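Local coordinates for multicopper oxidase (Arthrobacter sp. FB24, PDB 3GDC), which probably works as a laccase-type two-domain multicopper oxidase, oxidising reducing substrates at one copper site and passing the electrons to dioxygen at another, at residues A[18-23]-A[65-70]; A[33-38]-A[74-79]; A[227-232]-A[240-245]; A[206-211]-A[253-258]. All coordinates share one frame; numbering follows the deposited sequence.

Overall arrangement
From the N terminus the chain first sets down 18-23 and then 33-38, two stretches of neighbouring strands. It returns at 65-70 to close contact 1 and at 74-79 to close contact 2, so these two loops cross. Both belong to one mixed sheet of the first cupredoxin-like domain, and they touch where R35 and W37 bond the backbone carbonyls of R22 and D21. In the second domain, 206-211 waits for 253-258 to close contact 4, and the hairpin of contact 3 (227-232 with 240-245) is nested within that loop. Strand 228-232 pairs with strand 253-258, so contacts 3 and 4 share a sheet. F20 packing on H208 joins contact 1 to contact 4.

Contact 1. Residues A[18-23]-A[65-70]; sequences RDFDRG and GPTLWA
D21 lies opposite L68 in a parallel pairing, its N bonding T67 O at 2.8 Å and its O bonding W69 N at 3.0 Å. The indole nitrogen of W37 also bonds D21 O, so two donors grip this one oxygen. Before D21 the two segments separate and water fills in: one molecule links D19 O to T67 OG1, another D19 O to T67 N. The carboxylate of D19 turns to R62 instead. The short pairing, whose two segments run 54° apart, sets strand 20-27 beside strand 67-71, which pairs with 147-153 on its other edge, in the large sheet of the first cupredoxin-like domain. W69 carries the side-chain contact. With CG anti to the backbone N (chi1 -175°), its indole reaches R22, whose CG lies 3.5 Å from W69 CE3. R22 CZ sits over the five-membered ring, 4.8 Å from its centroid, in a cation-pi contact. F20 meets W69 obliquely, CD1 to CD1 at 4.0 Å. Past the pairing, D21 OD1 accepts G23 N at 3.0 Å, an Asx turn.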
loop_
_atom_site.group_PDB
_atom_site.type_symbol
_atom_site.label_atom_id
_atom_site.label_comp_id
_atom_site.label_asym_id
_atom_site.label_seq_id
_atom_site.Cartn_x
_atom_site.Cartn_y
_atom_site.Cartn_z
ATOM N N ARG A 18 10.423 7.047 23.847
ATOM C CA ARG A 18 11.711 7.732 23.780
ATOM C C ARG A 18 12.899 6.931 24.329
ATOM O O ARG A 18 14.000 7.464 24.467
ATOM C CB ARG A 18 11.611 9.093 24.464
ATOM C CG ARG A 18 10.695 10.072 23.742
ATOM C CD ARG A 18 10.702 11.417 24.447
ATOM N NE ARG A 18 9.866 12.408 23.769
ATOM C CZ ARG A 18 8.597 12.664 24.067
ATOM N NH1 ARG A 18 7.987 12.003 25.041
ATOM N NH2 ARG A 18 7.938 13.595 23.384
ATOM N N ASP A 19 12.679 5.645 24.591
ATOM C CA ASP A 19 13.722 4.773 25.147
ATOM C C ASP A 19 14.527 4.080 24.030
ATOM O O ASP A 19 14.177 2.992 23.585
ATOM C CB ASP A 19 13.080 3.744 26.095
ATOM C CG ASP A 19 14.103 2.864 26.815
ATOM O OD1 ASP A 19 15.322 3.023 26.593
ATOM O OD2 ASP A 19 13.669 2.012 27.622
ATOM N N PHE A 20 15.614 4.714 23.601
ATOM C CA PHE A 20 16.539 4.118 22.642
ATOM C C PHE A 20 17.664 3.432 23.415
ATOM O O PHE A 20 18.456 4.085 24.112
ATOM C CB PHE A 20 17.069 5.173 21.670
ATOM C CG PHE A 20 15.997 5.755 20.786
ATOM C CD1 PHE A 20 15.681 5.152 19.576
ATOM C CD2 PHE A 20 15.276 6.875 21.194
ATOM C CE1 PHE A 20 14.674 5.674 18.762
ATOM C CE2 PHE A 20 14.261 7.401 20.397
ATOM C CZ PHE A 20 13.962 6.801 19.179
ATOM N N ASP A 21 17.680 2.110 23.330
ATOM C CA ASP A 21 18.624 1.307 24.081
ATOM C C ASP A 21 19.953 1.213 23.321
ATOM O O ASP A 21 20.088 0.486 22.331
ATOM C CB ASP A 21 18.033 -0.076 24.391
ATOM C CG ASP A 21 18.831 -0.833 25.454
ATOM O OD1 ASP A 21 20.058 -0.621 25.562
ATOM O OD2 ASP A 21 18.222 -1.645 26.186
ATOM N N ARG A 22 20.928 1.980 23.794
ATOM C CA ARG A 22 22.239 2.055 23.147
ATOM C C ARG A 22 23.188 0.926 23.565
ATOM O O ARG A 22 24.305 0.828 23.057
ATOM C CB ARG A 22 22.855 3.434 23.370
ATOM C CG ARG A 22 22.065 4.539 22.656
ATOM C CD ARG A 22 22.535 5.933 23.013
ATOM N NE ARG A 22 21.758 6.942 22.287
ATOM C CZ ARG A 22 20.497 7.286 22.560
ATOM N NH1 ARG A 22 19.824 6.717 23.566
ATOM N NH2 ARG A 22 19.903 8.215 21.817
ATOM N N GLY A 23 22.726 0.066 24.466
ATOM C CA GLY A 23 23.485 -1.120 24.866
ATOM C C GLY A 23 24.687 -0.784 25.727
ATOM O O GLY A 23 24.787 0.318 26.280
ATOM N N GLY A 65 9.280 -4.961 22.361
ATOM C CA GLY A 65 10.572 -5.225 22.989
ATOM C C GLY A 65 11.483 -4.005 22.950
ATOM O O GLY A 65 11.089 -2.937 22.476
ATOM N N PRO A 66 12.697 -4.134 23.508
ATOM C CA PRO A 66 13.655 -3.029 23.506
ATOM C C PRO A 66 13.834 -2.415 22.119
ATOM O O PRO A 66 13.901 -3.140 21.115
ATOM C CB PRO A 66 14.960 -3.697 23.952
ATOM C CG PRO A 66 14.513 -4.848 24.788
ATOM C CD PRO A 66 13.211 -5.325 24.212
ATOM N N THR A 67 13.909 -1.092 22.058
ATOM C CA THR A 67 14.274 -0.439 20.815
ATOM C C THR A 67 15.799 -0.353 20.790
ATOM O O THR A 67 16.390 0.431 21.533
ATOM C CB THR A 67 13.649 0.959 20.703
ATOM O OG1 THR A 67 12.219 0.834 20.811
ATOM C CG2 THR A 67 14.004 1.583 19.365
ATOM N N LEU A 68 16.425 -1.185 19.966
ATOM C CA LEU A 68 17.888 -1.210 19.886
ATOM C C LEU A 68 18.374 -0.075 18.999
ATOM O O LEU A 68 17.808 0.175 17.927
ATOM C CB LEU A 68 18.383 -2.574 19.372
ATOM C CG LEU A 68 17.814 -3.834 20.038
ATOM C CD1 LEU A 68 18.437 -5.059 19.396
ATOM C CD2 LEU A 68 17.997 -3.882 21.558
ATOM N N TRP A 69 19.411 0.627 19.451
ATOM C CA TRP A 69 19.970 1.755 18.709
ATOM C C TRP A 69 21.466 1.521 18.485
ATOM O O TRP A 69 22.186 1.179 19.416
ATOM C CB TRP A 69 19.756 3.056 19.494
ATOM C CG TRP A 69 20.189 4.295 18.757
ATOM C CD1 TRP A 69 19.394 5.128 18.015
ATOM C CD2 TRP A 69 21.520 4.821 18.660
ATOM N NE1 TRP A 69 20.148 6.153 17.479
ATOM C CE2 TRP A 69 21.457 5.982 17.856
ATOM C CE3 TRP A 69 22.762 4.430 19.191
ATOM C CZ2 TRP A 69 22.589 6.757 17.562
ATOM C CZ3 TRP A 69 23.887 5.198 18.893
ATOM C CH2 TRP A 69 23.791 6.347 18.087
ATOM N N ALA A 70 21.914 1.689 17.249
ATOM C CA ALA A 70 23.342 1.580 16.931
ATOM C C ALA A 70 23.734 2.624 15.903
ATOM O O ALA A 70 22.874 3.240 15.273
ATOM C CB ALA A 70 23.659 0.193 16.429
HETATM O O HOH W 1 11.753 1.988 23.136
HETATM O O HOH W 2 14.167 0.353 24.503
#

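Contact 2. Residues A[33-38]-A[74-79]; sequences TLREWD and DALRIH
R35 and W37 run in parallel beside L76 and I78, joining strand 33-49 to strand 75-82 in the large sheet of the first cupredoxin-like domain. Five backbone hydrogen bonds hold the pair, the straightest from R35 N to A75 O at 2.8 Å (172° at the hydrogen). The tight face is the buried one carrying R35, W37, L76 and I78. There L76 CD2 meets the rim of the W37 indole, 4.0 Å from CH2, while L68 packs against both W37 and I78. R35 bends at chi3 (-64°), which lays its guanidinium side-on to D74 in a salt bridge through NE (2.9 Å) and NH2 (3.0 Å), both to D74 OD2 and approaching from the same face of the carboxylate. R71 N is a third donor to that oxygen, and R35 NH1 turns to the carbonyl of R22. The looser end lies at T33, where two waters bridge to D74 OD1. On the other face, more open to solvent, L34 CD2 covers the R77 guanidinium, 3.7 Å from CZ. H79 is fixed at both nitrogens: ND1 hydrogen-bonds T118 OG1, and NE2 donates a hydrogen bond to E36 OE1 at 2.8 Å, on the anti side of the carboxylate.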
loop_
_atom_site.group_PDB
_atom_site.type_symbol
_atom_site.label_atom_id
_atom_site.label_comp_id
_atom_site.label_asym_id
_atom_site.label_seq_id
_atom_site.Cartn_x
_atom_site.Cartn_y
_atom_site.Cartn_z
ATOM N N THR A 33 33.212 0.568 17.423
ATOM C CA THR A 33 32.461 0.312 18.641
ATOM C C THR A 33 31.860 -1.093 18.609
ATOM O O THR A 33 31.291 -1.516 17.593
ATOM C CB THR A 33 31.336 1.358 18.803
ATOM O OG1 THR A 33 31.923 2.653 18.974
ATOM C CG2 THR A 33 30.449 1.053 19.996
ATOM N N LEU A 34 32.035 -1.816 19.709
ATOM C CA LEU A 34 31.341 -3.075 19.939
ATOM C C LEU A 34 30.174 -2.796 20.876
ATOM O O LEU A 34 30.366 -2.358 22.010
ATOM C CB LEU A 34 32.282 -4.121 20.548
ATOM C CG LEU A 34 31.648 -5.462 20.948
ATOM C CD1 LEU A 34 31.131 -6.240 19.729
ATOM C CD2 LEU A 34 32.629 -6.315 21.743
ATOM N N ARG A 35 28.959 -3.051 20.398
ATOM C CA ARG A 35 27.760 -2.689 21.141
ATOM C C ARG A 35 26.988 -3.964 21.461
ATOM O O ARG A 35 26.745 -4.773 20.567
ATOM C CB ARG A 35 26.922 -1.730 20.287
ATOM C CG ARG A 35 25.850 -0.990 21.019
ATOM C CD ARG A 35 25.112 -0.041 20.062
ATOM N NE ARG A 35 25.963 1.021 19.526
ATOM C CZ ARG A 35 26.233 2.173 20.142
ATOM N NH1 ARG A 35 25.714 2.448 21.331
ATOM N NH2 ARG A 35 27.024 3.065 19.551
ATOM N N GLU A 36 26.616 -4.148 22.723
ATOM C CA GLU A 36 26.011 -5.413 23.175
ATOM C C GLU A 36 24.753 -5.248 24.015
ATOM O O GLU A 36 24.627 -4.317 24.805
ATOM C CB GLU A 36 27.015 -6.252 23.970
ATOM C CG GLU A 36 28.361 -6.383 23.298
ATOM C CD GLU A 36 29.334 -7.153 24.141
ATOM O OE1 GLU A 36 29.091 -8.356 24.365
ATOM O OE2 GLU A 36 30.342 -6.551 24.574
ATOM N N TRP A 37 23.830 -6.193 23.864
ATOM C CA TRP A 37 22.611 -6.184 24.656
ATOM C C TRP A 37 22.316 -7.578 25.157
ATOM O O TRP A 37 22.655 -8.563 24.499
ATOM C CB TRP A 37 21.415 -5.753 23.808
ATOM C CG TRP A 37 21.451 -4.383 23.225
ATOM C CD1 TRP A 37 20.915 -3.257 23.764
ATOM C CD2 TRP A 37 21.998 -4.002 21.953
ATOM N NE1 TRP A 37 21.107 -2.192 22.919
ATOM C CE2 TRP A 37 21.765 -2.620 21.799
ATOM C CE3 TRP A 37 22.670 -4.693 20.934
ATOM C CZ2 TRP A 37 22.174 -1.910 20.666
ATOM C CZ3 TRP A 37 23.077 -3.990 19.803
ATOM C CH2 TRP A 37 22.820 -2.611 19.677
ATOM N N ASP A 38 21.653 -7.657 26.305
ATOM C CA ASP A 38 21.075 -8.914 26.771
ATOM C C ASP A 38 19.570 -8.856 26.568
ATOM O O ASP A 38 18.908 -7.934 27.062
ATOM C CB ASP A 38 21.351 -9.138 28.259
ATOM C CG ASP A 38 22.817 -9.082 28.591
ATOM O OD1 ASP A 38 23.615 -9.640 27.820
ATOM O OD2 ASP A 38 23.165 -8.471 29.623
ATOM N N ASP A 74 28.842 -0.229 13.453
ATOM C CA ASP A 74 29.125 -0.825 14.770
ATOM C C ASP A 74 29.089 -2.344 14.673
ATOM O O ASP A 74 28.345 -2.906 13.860
ATOM C CB ASP A 74 28.092 -0.409 15.841
ATOM C CG ASP A 74 28.217 1.042 16.303
ATOM O OD1 ASP A 74 29.194 1.765 15.972
ATOM O OD2 ASP A 74 27.289 1.473 17.027
ATOM N N ALA A 75 29.903 -3.008 15.496
ATOM C CA ALA A 75 29.833 -4.450 15.637
ATOM C C ALA A 75 28.811 -4.735 16.731
ATOM O O ALA A 75 28.904 -4.182 17.831
ATOM C CB ALA A 75 31.206 -5.024 16.010
ATOM N N LEU A 76 27.831 -5.582 16.424
ATOM C CA LEU A 76 26.719 -5.842 17.353
ATOM C C LEU A 76 26.713 -7.263 17.888
ATOM O O LEU A 76 27.016 -8.215 17.161
ATOM C CB LEU A 76 25.358 -5.546 16.685
ATOM C CG LEU A 76 25.164 -4.204 15.965
ATOM C CD1 LEU A 76 23.712 -4.054 15.500
ATOM C CD2 LEU A 76 25.558 -3.024 16.840
ATOM N N ARG A 77 26.355 -7.389 19.162
ATOM C CA ARG A 77 26.134 -8.682 19.802
ATOM C C ARG A 77 24.845 -8.623 20.605
ATOM O O ARG A 77 24.697 -7.783 21.505
ATOM C CB ARG A 77 27.298 -9.053 20.729
ATOM C CG ARG A 77 28.595 -9.348 20.005
ATOM C CD ARG A 77 29.660 -9.816 20.983
ATOM N NE ARG A 77 30.962 -9.891 20.326
ATOM C CZ ARG A 77 32.127 -9.948 20.964
ATOM N NH1 ARG A 77 32.171 -9.930 22.294
ATOM N NH2 ARG A 77 33.251 -10.014 20.269
ATOM N N ILE A 78 23.912 -9.509 20.271
ATOM C CA ILE A 78 22.689 -9.657 21.046
ATOM C C ILE A 78 22.714 -11.001 21.736
ATOM O O ILE A 78 22.636 -12.035 21.078
ATOM C CB ILE A 78 21.433 -9.550 20.154
ATOM C CG1 ILE A 78 21.378 -8.178 19.461
ATOM C CG2 ILE A 78 20.176 -9.854 20.958
ATOM C CD1 ILE A 78 20.975 -7.066 20.345
ATOM N N HIS A 79 22.835 -10.971 23.059
ATOM C CA HIS A 79 22.904 -12.182 23.876
ATOM C C HIS A 79 21.492 -12.574 24.255
ATOM O O HIS A 79 20.904 -12.012 25.187
ATOM C CB HIS A 79 23.741 -11.931 25.137
ATOM C CG HIS A 79 25.097 -11.370 24.846
ATOM N ND1 HIS A 79 26.131 -12.145 24.368
ATOM C CD2 HIS A 79 25.582 -10.108 24.938
ATOM C CE1 HIS A 79 27.196 -11.385 24.175
ATOM N NE2 HIS A 79 26.888 -10.145 24.512
HETATM O O HOH W 3 29.567 3.910 17.555
HETATM O O HOH W 4 31.773 1.616 15.164
#

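Contact 3. Residues A[227-232]-A[240-245]; sequences FFHYYP and SEYTDT
The carbonyl oxygen of T243 accepts the backbone N-H of F228, 2.8 Å from F228 N, and also lies over the face of the F228 ring, 3.3 Å above its centre. What brings the ring there is a chi1 of 50°, which tucks CG between backbone N and carbonyl carbon, folding the phenyl toward its partner strand. The return bond runs from T243 N to F228 O, and farther along Y230 N bonds E241 O at 2.9 Å. On the H229 and Y242 face the rings gather. Y242 CD1 lies over the middle of the imidazole, 3.4 Å from H229 CE1, with the two planes 38° apart. At the far end of Y242, F227 CB makes a CH-pi contact with the phenol, coming within 3.6 Å of CZ. The F227 ring is in turn covered by D244 CB, 4.1 Å from its centroid and almost straight above it. D244 forms a salt bridge with R253 of the second subunit, and T243 OG1 bonds T233 of that subunit. With the T245 side chain about 6 Å from a bound copper, this is an antiparallel beta hairpin at a subunit interface, consistent with the intersubunit copper site of two-domain multicopper oxidases.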
loop_
_atom_site.group_PDB
_atom_site.type_symbol
_atom_site.label_atom_id
_atom_site.label_comp_id
_atom_site.label_asym_id
_atom_site.label_seq_id
_atom_site.Cartn_x
_atom_site.Cartn_y
_atom_site.Cartn_z
ATOM N N PHE A 227 1.660 18.044 8.446
ATOM C CA PHE A 227 2.225 17.302 7.335
ATOM C C PHE A 227 3.646 16.914 7.713
ATOM O O PHE A 227 4.291 17.609 8.505
ATOM C CB PHE A 227 2.228 18.152 6.065
ATOM C CG PHE A 227 0.934 18.106 5.317
ATOM C CD1 PHE A 227 -0.198 18.726 5.834
ATOM C CD2 PHE A 227 0.836 17.421 4.107
ATOM C CE1 PHE A 227 -1.408 18.666 5.155
ATOM C CE2 PHE A 227 -0.374 17.363 3.422
ATOM C CZ PHE A 227 -1.488 17.985 3.955
ATOM N N PHE A 228 4.104 15.786 7.192
ATOM C CA PHE A 228 5.453 15.305 7.500
ATOM C C PHE A 228 6.159 14.858 6.234
ATOM O O PHE A 228 5.506 14.485 5.258
ATOM C CB PHE A 228 5.410 14.159 8.526
ATOM C CG PHE A 228 4.445 13.056 8.180
ATOM C CD1 PHE A 228 4.828 12.017 7.334
ATOM C CD2 PHE A 228 3.154 13.041 8.728
ATOM C CE1 PHE A 228 3.946 10.991 7.002
ATOM C CE2 PHE A 228 2.272 12.014 8.410
ATOM C CZ PHE A 228 2.675 10.985 7.547
ATOM N N HIS A 229 7.494 14.901 6.252
ATOM C CA HIS A 229 8.280 14.243 5.226
ATOM C C HIS A 229 8.463 12.800 5.630
ATOM O O HIS A 229 8.707 12.511 6.802
ATOM C CB HIS A 229 9.638 14.924 5.036
ATOM C CG HIS A 229 9.556 16.192 4.242
ATOM N ND1 HIS A 229 9.505 17.437 4.828
ATOM C CD2 HIS A 229 9.470 16.398 2.909
ATOM C CE1 HIS A 229 9.414 18.361 3.886
ATOM N NE2 HIS A 229 9.390 17.755 2.711
ATOM N N TYR A 230 8.306 11.891 4.678
ATOM C CA TYR A 230 8.413 10.475 4.980
ATOM C C TYR A 230 9.593 9.827 4.256
ATOM O O TYR A 230 9.787 10.036 3.054
ATOM C CB TYR A 230 7.110 9.744 4.645
ATOM C CG TYR A 230 7.129 8.287 5.009
ATOM C CD1 TYR A 230 7.179 7.879 6.345
ATOM C CD2 TYR A 230 7.088 7.308 4.025
ATOM C CE1 TYR A 230 7.194 6.530 6.683
ATOM C CE2 TYR A 230 7.097 5.959 4.357
ATOM C CZ TYR A 230 7.149 5.578 5.677
ATOM O OH TYR A 230 7.172 4.245 6.002
ATOM N N TYR A 231 10.365 9.046 5.004
ATOM C CA TYR A 231 11.540 8.356 4.486
ATOM C C TYR A 231 11.355 6.862 4.676
ATOM O O TYR A 231 11.596 6.363 5.776
ATOM C CB TYR A 231 12.804 8.777 5.246
ATOM C CG TYR A 231 13.112 10.248 5.256
ATOM C CD1 TYR A 231 14.152 10.756 4.483
ATOM C CD2 TYR A 231 12.401 11.128 6.068
ATOM C CE1 TYR A 231 14.451 12.098 4.496
ATOM C CE2 TYR A 231 12.699 12.492 6.095
ATOM C CZ TYR A 231 13.722 12.962 5.304
ATOM O OH TYR A 231 14.038 14.292 5.317
ATOM N N PRO A 232 10.903 6.150 3.625
ATOM C CA PRO A 232 10.615 4.716 3.715
ATOM C C PRO A 232 11.853 3.944 4.158
ATOM O O PRO A 232 12.923 4.124 3.577
ATOM C CB PRO A 232 10.236 4.320 2.281
ATOM C CG PRO A 232 9.992 5.572 1.556
ATOM C CD PRO A 232 10.599 6.713 2.295
ATOM N N SER A 240 10.635 10.585 0.424
ATOM C CA SER A 240 9.878 10.093 -0.709
ATOM C C SER A 240 8.588 10.883 -0.904
ATOM O O SER A 240 8.095 11.020 -2.026
ATOM C CB SER A 240 9.575 8.600 -0.547
ATOM O OG SER A 240 8.550 8.358 0.412
ATOM N N GLU A 241 8.057 11.395 0.202
ATOM C CA GLU A 241 6.715 11.978 0.234
ATOM C C GLU A 241 6.638 13.126 1.217
ATOM O O GLU A 241 7.384 13.170 2.185
ATOM C CB GLU A 241 5.674 10.916 0.634
ATOM C CG GLU A 241 5.260 9.987 -0.502
ATOM C CD GLU A 241 4.112 9.049 -0.139
ATOM O OE1 GLU A 241 3.017 9.539 0.209
ATOM O OE2 GLU A 241 4.299 7.811 -0.237
ATOM N N TYR A 242 5.723 14.058 0.963
ATOM C CA TYR A 242 5.345 15.055 1.950
ATOM C C TYR A 242 3.826 14.940 2.071
ATOM O O TYR A 242 3.107 15.209 1.109
ATOM C CB TYR A 242 5.769 16.456 1.490
ATOM C CG TYR A 242 5.472 17.570 2.474
ATOM C CD1 TYR A 242 6.118 17.625 3.708
ATOM C CD2 TYR A 242 4.563 18.590 2.160
ATOM C CE1 TYR A 242 5.867 18.645 4.617
ATOM C CE2 TYR A 242 4.308 19.629 3.072
ATOM C CZ TYR A 242 4.971 19.647 4.295
ATOM O OH TYR A 242 4.742 20.649 5.219
ATOM N N THR A 243 3.351 14.515 3.234
ATOM C CA THR A 243 1.953 14.099 3.366
ATOM C C THR A 243 1.466 14.100 4.810
ATOM O O THR A 243 2.236 14.361 5.726
ATOM C CB THR A 243 1.735 12.710 2.702
ATOM O OG1 THR A 243 0.327 12.434 2.613
ATOM C CG2 THR A 243 2.454 11.605 3.473
ATOM N N ASP A 244 0.180 13.809 5.010
ATOM C CA ASP A 244 -0.359 13.677 6.364
ATOM C C ASP A 244 -0.837 12.267 6.694
ATOM O O ASP A 244 -1.250 12.015 7.816
ATOM C CB ASP A 244 -1.482 14.694 6.615
ATOM C CG ASP A 244 -2.633 14.564 5.608
ATOM O OD1 ASP A 244 -2.796 13.482 5.018
ATOM O OD2 ASP A 244 -3.364 15.550 5.419
ATOM N N THR A 245 -0.789 11.371 5.708
ATOM C CA THR A 245 -1.253 9.992 5.862
ATOM C C THR A 245 -0.302 9.052 5.122
ATOM O O THR A 245 0.008 9.286 3.959
ATOM C CB THR A 245 -2.674 9.802 5.274
ATOM O OG1 THR A 245 -3.577 10.722 5.895
ATOM C CG2 THR A 245 -3.183 8.381 5.506
#

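Contact 4. Residues A[206-211]-A[253-258]; sequences RIHLIN and RGILEL
I207 and L209 exchange paired backbone hydrogen bonds with L256 and G254, making an antiparallel strand pair in the middle of the six-stranded sheet of the second cupredoxin-like domain. R206 is the side chain to follow. From CB the chain runs out to CG, sent away from its own N by a chi1 of 176°, and CG rests 3.5 Å from I255 CG2. CD meets both that methyl and E257 OE2, 3.9 Å from the oxygen, as the chain bends at chi3. NE then lies 2.8 Å from E257 OE2 and NH2 2.9 Å from the same oxygen, a side-on salt bridge reaching OE2 from above the carboxylate plane. CZ sits between them at 3.3 Å from E257 OE2, and NH2 also bonds the carbonyl of P159, so the guanidinium is fixed in rotation. The face with L209 and L256 is apolar and runs on into F228 and Y230 of the next strand. H208, held by T128 at ND1 and by E164 at NE2, lies alongside I255, with ND1 3.6 Å from I255 CG1.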
loop_
_atom_site.group_PDB
_atom_site.type_symbol
_atom_site.label_atom_id
_atom_site.label_comp_id
_atom_site.label_asym_id
_atom_site.label_seq_id
_atom_site.Cartn_x
_atom_site.Cartn_y
_atom_site.Cartn_z
ATOM N N ARG A 206 11.202 13.793 14.980
ATOM C CA ARG A 206 11.548 12.685 14.101
ATOM C C ARG A 206 10.993 11.397 14.715
ATOM O O ARG A 206 11.353 11.018 15.833
ATOM C CB ARG A 206 13.079 12.581 13.910
ATOM C CG ARG A 206 13.552 11.390 13.088
ATOM C CD ARG A 206 15.064 11.450 12.766
ATOM N NE ARG A 206 15.380 12.619 11.943
ATOM C CZ ARG A 206 16.464 13.385 12.087
ATOM N NH1 ARG A 206 17.361 13.108 13.020
ATOM N NH2 ARG A 206 16.641 14.438 11.291
ATOM N N ILE A 207 10.115 10.736 13.976
ATOM C CA ILE A 207 9.460 9.534 14.468
ATOM C C ILE A 207 9.894 8.329 13.639
ATOM O O ILE A 207 9.794 8.343 12.414
ATOM C CB ILE A 207 7.910 9.665 14.386
ATOM C CG1 ILE A 207 7.422 10.922 15.113
ATOM C CG2 ILE A 207 7.230 8.392 14.940
ATOM C CD1 ILE A 207 5.946 11.281 14.806
ATOM N N HIS A 208 10.345 7.282 14.317
ATOM C CA HIS A 208 10.574 5.998 13.670
ATOM C C HIS A 208 9.301 5.168 13.806
ATOM O O HIS A 208 8.998 4.677 14.889
ATOM C CB HIS A 208 11.753 5.286 14.328
ATOM C CG HIS A 208 13.015 6.075 14.243
ATOM N ND1 HIS A 208 13.869 6.000 13.165
ATOM C CD2 HIS A 208 13.531 7.012 15.073
ATOM C CE1 HIS A 208 14.875 6.837 13.349
ATOM N NE2 HIS A 208 14.688 7.471 14.492
ATOM N N LEU A 209 8.582 4.998 12.700
ATOM C CA LEU A 209 7.278 4.312 12.726
ATOM C C LEU A 209 7.394 2.932 12.126
ATOM O O LEU A 209 7.790 2.800 10.968
ATOM C CB LEU A 209 6.244 5.116 11.924
ATOM C CG LEU A 209 4.841 4.501 11.865
ATOM C CD1 LEU A 209 4.166 4.661 13.208
ATOM C CD2 LEU A 209 4.047 5.202 10.768
ATOM N N ILE A 210 7.029 1.919 12.906
ATOM C CA ILE A 210 7.211 0.528 12.515
ATOM C C ILE A 210 5.904 -0.223 12.624
ATOM O O ILE A 210 5.263 -0.193 13.671
ATOM C CB ILE A 210 8.239 -0.171 13.432
ATOM C CG1 ILE A 210 9.569 0.570 13.371
ATOM C CG2 ILE A 210 8.389 -1.647 13.065
ATOM C CD1 ILE A 210 10.426 0.385 14.601
ATOM N N ASN A 211 5.544 -0.938 11.557
ATOM C CA ASN A 211 4.335 -1.736 11.582
ATOM C C ASN A 211 4.618 -3.215 11.822
ATOM O O ASN A 211 5.252 -3.865 10.979
ATOM C CB ASN A 211 3.531 -1.573 10.285
ATOM C CG ASN A 211 2.188 -2.274 10.370
ATOM O OD1 ASN A 211 1.581 -2.308 11.449
ATOM N ND2 ASN A 211 1.726 -2.851 9.259
ATOM N N ARG A 253 8.311 0.066 7.489
ATOM C CA ARG A 253 8.654 1.021 8.535
ATOM C C ARG A 253 9.341 2.195 7.869
ATOM O O ARG A 253 9.727 2.109 6.701
ATOM C CB ARG A 253 9.518 0.381 9.640
ATOM C CG ARG A 253 10.963 0.032 9.253
ATOM C CD ARG A 253 11.026 -1.248 8.439
ATOM N NE ARG A 253 12.409 -1.668 8.186
ATOM C CZ ARG A 253 12.756 -2.709 7.435
ATOM N NH1 ARG A 253 11.832 -3.472 6.854
ATOM N NH2 ARG A 253 14.045 -2.994 7.265
ATOM N N GLY A 254 9.464 3.303 8.587
ATOM C CA GLY A 254 10.081 4.494 8.013
ATOM C C GLY A 254 10.239 5.602 9.023
ATOM O O GLY A 254 9.878 5.446 10.193
ATOM N N ILE A 255 10.784 6.722 8.569
ATOM C CA ILE A 255 10.946 7.887 9.414
ATOM C C ILE A 255 9.988 8.978 8.963
ATOM O O ILE A 255 9.872 9.240 7.760
ATOM C CB ILE A 255 12.395 8.427 9.376
ATOM C CG1 ILE A 255 13.359 7.336 9.858
ATOM C CG2 ILE A 255 12.509 9.699 10.212
ATOM C CD1 ILE A 255 14.849 7.692 9.711
ATOM N N LEU A 256 9.300 9.589 9.928
ATOM C CA LEU A 256 8.511 10.791 9.670
ATOM C C LEU A 256 9.211 11.972 10.320
ATOM O O LEU A 256 9.677 11.868 11.459
ATOM C CB LEU A 256 7.089 10.702 10.237
ATOM C CG LEU A 256 6.280 9.445 10.565
ATOM C CD1 LEU A 256 4.798 9.751 10.412
ATOM C CD2 LEU A 256 6.649 8.187 9.797
ATOM N N GLU A 257 9.269 13.092 9.609
ATOM C CA GLU A 257 9.845 14.319 10.154
ATOM C C GLU A 257 8.867 15.468 10.016
ATOM O O GLU A 257 8.319 15.698 8.929
ATOM C CB GLU A 257 11.157 14.676 9.451
ATOM C CG GLU A 257 12.265 13.649 9.642
ATOM C CD GLU A 257 13.635 14.177 9.230
ATOM O OE1 GLU A 257 13.714 15.324 8.745
ATOM O OE2 GLU A 257 14.633 13.436 9.402
ATOM N N LEU A 258 8.629 16.172 11.115
ATOM C CA LEU A 258 7.806 17.372 11.053
ATOM C C LEU A 258 8.121 18.414 12.120
ATOM O O LEU A 258 8.802 18.134 13.098
ATOM C CB LEU A 258 6.319 17.000 11.087
ATOM C CG LEU A 258 5.694 16.480 12.379
ATOM C CD1 LEU A 258 4.186 16.518 12.190
ATOM C CD2 LEU A 258 6.141 15.066 12.693
#